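PDB 4EHX: tetraacyldisaccharide 4'-kinase from Aquifex aeolicus, which transfers the gamma-phosphate of ATP to the 4'-position of a tetraacyldisaccharide 1-phosphate, forming lipid IVA in lipid A biosynthesis. Local coordinates for residues T52-Y57 against E304-L309. Numbering follows the deposited sequence.
Sequences TSFVMY and EKLKKL
Leu306 meets the aromatic pair Phe54 and Tyr57 through a single methyl group, CD2. The contact between the segments is wholly apolar. CD2 of Leu306 lies 4.0 Å from CZ of Phe54 and the same 4.0 Å from CE2 of Tyr57. In both cases the methyl sits at the ring edge, near the ring plane, and not over a face. The leucine comes from the opposite direction to both aromatic side chains. Phe54 and Tyr57 are three residues apart, so about one helical turn brings both rings to this side of the helix. Each has CG anti to the backbone N (chi1 -172° for Phe54, 166° for Tyr57), which carries the rings out toward Leu306. Within the two segments the backbones stay apart, the nearest CA atoms, of Tyr57 and Lys307, being 11.5 Å from each other. The contact is correspondingly small, burying 92 Å² in all.

The OH of Tyr57 lies to one side of the leucine methyl. It hydrogen-bonds OE1 of Glu303, one residue before 304-309, and so adds a polar tie between the two helices.

Helix 51-61 starts in the predicted ATP-binding P-loop, whose last residue is Thr52. The contact joins this helix to the C-terminal helix 303-312. Leu61, later on helix 51-61, also packs on Leu306. Leu300 of strand 291-300 touches both Tyr57 and Leu306, while strand 201-212 supplies Met204 against Phe54 and Phe202 against Leu306.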
ATOM      1  N   THR A  52      -1.718   1.125  -0.865  1.00 20.21           N
ATOM      2  CA  THR A  52      -2.364  -0.185  -0.760  1.00 26.10           C
ATOM      3  C   THR A  52      -3.653  -0.207  -1.583  1.00 28.64           C
ATOM      4  O   THR A  52      -3.868  -1.120  -2.389  1.00 23.26           O
ATOM      5  CB  THR A  52      -2.649  -0.565   0.711  1.00 28.09           C
ATOM      6  OG1 THR A  52      -1.420  -0.550   1.442  1.00 34.83           O
ATOM      7  CG2 THR A  52      -3.248  -1.964   0.802  1.00 29.52           C
ATOM      8  N   SER A  53      -4.506   0.797  -1.388  1.00 21.49           N
ATOM      9  CA  SER A  53      -5.732   0.898  -2.186  1.00 23.90           C
ATOM     10  C   SER A  53      -5.444   0.942  -3.680  1.00 19.45           C
ATOM     11  O   SER A  53      -6.153   0.320  -4.483  1.00 19.73           O
ATOM     12  CB  SER A  53      -6.559   2.131  -1.791  1.00 21.70           C
ATOM     13  OG  SER A  53      -7.046   2.009  -0.479  1.00 29.54           O
ATOM     14  N   PHE A  54      -4.416   1.686  -4.077  1.00 18.61           N
ATOM     15  CA  PHE A  54      -4.125   1.787  -5.490  1.00 17.58           C
ATOM     16  C   PHE A  54      -3.630   0.464  -6.062  1.00 19.26           C
ATOM     17  O   PHE A  54      -3.963   0.109  -7.190  1.00 21.78           O
ATOM     18  CB  PHE A  54      -3.120   2.913  -5.812  1.00 17.82           C
ATOM     19  CG  PHE A  54      -2.976   3.145  -7.276  1.00 19.73           C
ATOM     20  CD1 PHE A  54      -3.930   3.890  -7.974  1.00 23.17           C
ATOM     21  CD2 PHE A  54      -1.927   2.579  -7.977  1.00 16.43           C
ATOM     22  CE1 PHE A  54      -3.829   4.075  -9.347  1.00 22.73           C
ATOM     23  CE2 PHE A  54      -1.828   2.748  -9.344  1.00 19.09           C
ATOM     24  CZ  PHE A  54      -2.773   3.504 -10.031  1.00 25.94           C
ATOM     25  N   VAL A  55      -2.817  -0.266  -5.302  1.00 25.04           N
ATOM     26  CA  VAL A  55      -2.367  -1.579  -5.770  1.00 21.02           C
ATOM     27  C   VAL A  55      -3.562  -2.500  -6.038  1.00 21.80           C
ATOM     28  O   VAL A  55      -3.623  -3.171  -7.073  1.00 22.21           O
ATOM     29  CB  VAL A  55      -1.361  -2.241  -4.776  1.00 21.11           C
ATOM     30  CG1 VAL A  55      -1.070  -3.657  -5.198  1.00 24.82           C
ATOM     31  CG2 VAL A  55      -0.070  -1.414  -4.728  1.00 22.95           C
ATOM     32  N   MET A  56      -4.521  -2.525  -5.114  1.00 18.50           N
ATOM     33  CA  MET A  56      -5.728  -3.344  -5.293  1.00 19.28           C
ATOM     34  C   MET A  56      -6.472  -2.925  -6.554  1.00 24.52           C
ATOM     35  O   MET A  56      -6.923  -3.754  -7.343  1.00 23.06           O
ATOM     36  CB  MET A  56      -6.661  -3.183  -4.095  1.00 24.45           C
ATOM     37  CG  MET A  56      -6.105  -3.747  -2.790  1.00 32.47           C
ATOM     38  SD  MET A  56      -7.065  -3.150  -1.369  1.00 32.06           S
ATOM     39  CE  MET A  56      -8.632  -3.954  -1.705  1.00 33.05           C
ATOM     40  N   TYR A  57      -6.614  -1.617  -6.719  1.00 20.57           N
ATOM     41  CA  TYR A  57      -7.289  -1.044  -7.872  1.00 21.03           C
ATOM     42  C   TYR A  57      -6.596  -1.429  -9.181  1.00 21.51           C
ATOM     43  O   TYR A  57      -7.237  -1.851 -10.149  1.00 19.96           O
ATOM     44  CB  TYR A  57      -7.353   0.476  -7.715  1.00 22.55           C
ATOM     45  CG  TYR A  57      -7.733   1.186  -8.985  1.00 24.89           C
ATOM     46  CD1 TYR A  57      -9.071   1.319  -9.358  1.00 23.44           C
ATOM     47  CD2 TYR A  57      -6.757   1.734  -9.811  1.00 23.00           C
ATOM     48  CE1 TYR A  57      -9.419   1.973 -10.537  1.00 30.08           C
ATOM     49  CE2 TYR A  57      -7.092   2.390 -10.979  1.00 25.23           C
ATOM     50  CZ  TYR A  57      -8.420   2.502 -11.341  1.00 30.21           C
ATOM     51  OH  TYR A  57      -8.732   3.149 -12.510  1.00 27.03           O
ATOM     52  N   GLU A 304      -9.750   5.413 -18.274  1.00 27.51           N
ATOM     53  CA  GLU A 304      -9.444   4.829 -19.574  1.00 30.59           C
ATOM     54  C   GLU A 304      -8.072   5.245 -20.114  1.00 30.37           C
ATOM     55  O   GLU A 304      -7.450   4.484 -20.850  1.00 27.90           O
ATOM     56  CB  GLU A 304     -10.555   5.106 -20.592  1.00 31.50           C
ATOM     57  CG  GLU A 304     -11.791   4.249 -20.338  1.00 42.44           C
ATOM     58  CD  GLU A 304     -13.051   4.852 -20.918  1.00 52.88           C
ATOM     59  OE1 GLU A 304     -13.779   5.552 -20.165  1.00 40.55           O
ATOM     60  OE2 GLU A 304     -13.303   4.625 -22.125  1.00 41.37           O
ATOM     61  N   LYS A 305      -7.606   6.441 -19.757  1.00 28.82           N
ATOM     62  CA  LYS A 305      -6.261   6.857 -20.148  1.00 28.38           C
ATOM     63  C   LYS A 305      -5.200   6.043 -19.408  1.00 26.01           C
ATOM     64  O   LYS A 305      -4.156   5.714 -19.971  1.00 27.51           O
ATOM     65  CB  LYS A 305      -6.030   8.347 -19.902  1.00 32.45           C
ATOM     66  CG  LYS A 305      -7.011   9.262 -20.633  1.00 42.26           C
ATOM     67  CD  LYS A 305      -6.949   9.061 -22.131  1.00 59.12           C
ATOM     68  CE  LYS A 305      -5.574   9.414 -22.682  1.00 63.06           C
ATOM     69  NZ  LYS A 305      -5.427   8.953 -24.086  1.00 70.71           N
ATOM     70  N   LEU A 306      -5.453   5.731 -18.145  1.00 25.13           N
ATOM     71  CA  LEU A 306      -4.520   4.881 -17.412  1.00 26.50           C
ATOM     72  C   LEU A 306      -4.508   3.472 -18.003  1.00 28.36           C
ATOM     73  O   LEU A 306      -3.438   2.869 -18.169  1.00 26.57           O
ATOM     74  CB  LEU A 306      -4.841   4.866 -15.919  1.00 20.75           C
ATOM     75  CG  LEU A 306      -3.989   3.903 -15.089  1.00 26.10           C
ATOM     76  CD1 LEU A 306      -2.499   4.304 -15.182  1.00 25.70           C
ATOM     77  CD2 LEU A 306      -4.453   3.885 -13.644  1.00 26.54           C
ATOM     78  N   LYS A 307      -5.690   2.966 -18.365  1.00 25.72           N
ATOM     79  CA  LYS A 307      -5.801   1.636 -18.960  1.00 24.84           C
ATOM     80  C   LYS A 307      -4.987   1.578 -20.243  1.00 26.61           C
ATOM     81  O   LYS A 307      -4.341   0.573 -20.536  1.00 26.48           O
ATOM     82  CB  LYS A 307      -7.268   1.275 -19.272  1.00 25.09           C
ATOM     83  CG  LYS A 307      -8.123   0.981 -18.021  1.00 30.34           C
ATOM     84  CD  LYS A 307      -9.554   0.619 -18.433  1.00 35.06           C
ATOM     85  CE  LYS A 307     -10.408   0.150 -17.253  1.00 39.47           C
ATOM     86  NZ  LYS A 307     -11.821  -0.089 -17.694  1.00 38.21           N
ATOM     87  N   LYS A 308      -5.030   2.654 -21.020  1.00 26.74           N
ATOM     88  CA  LYS A 308      -4.257   2.709 -22.258  1.00 29.93           C
ATOM     89  C   LYS A 308      -2.756   2.662 -21.999  1.00 29.16           C
ATOM     90  O   LYS A 308      -2.031   1.980 -22.725  1.00 26.20           O
ATOM     91  CB  LYS A 308      -4.618   3.947 -23.082  1.00 32.72           C
ATOM     92  CG  LYS A 308      -3.846   4.076 -24.392  1.00 34.63           C
ATOM     93  CD  LYS A 308      -4.476   5.130 -25.292  1.00 37.86           C
ATOM     94  CE  LYS A 308      -3.708   5.271 -26.601  1.00 42.11           C
ATOM     95  NZ  LYS A 308      -4.292   6.337 -27.466  1.00 46.45           N
ATOM     96  N   LEU A 309      -2.284   3.379 -20.978  1.00 25.79           N
ATOM     97  CA  LEU A 309      -0.857   3.349 -20.650  1.00 29.09           C
ATOM     98  C   LEU A 309      -0.453   1.939 -20.264  1.00 28.32           C
ATOM     99  O   LEU A 309       0.623   1.473 -20.620  1.00 28.31           O
ATOM    100  CB  LEU A 309      -0.504   4.283 -19.488  1.00 28.12           C
ATOM    101  CG  LEU A 309      -0.448   5.793 -19.719  1.00 42.82           C
ATOM    102  CD1 LEU A 309      -0.212   6.498 -18.387  1.00 34.77           C
ATOM    103  CD2 LEU A 309       0.631   6.164 -20.732  1.00 43.24           C
TER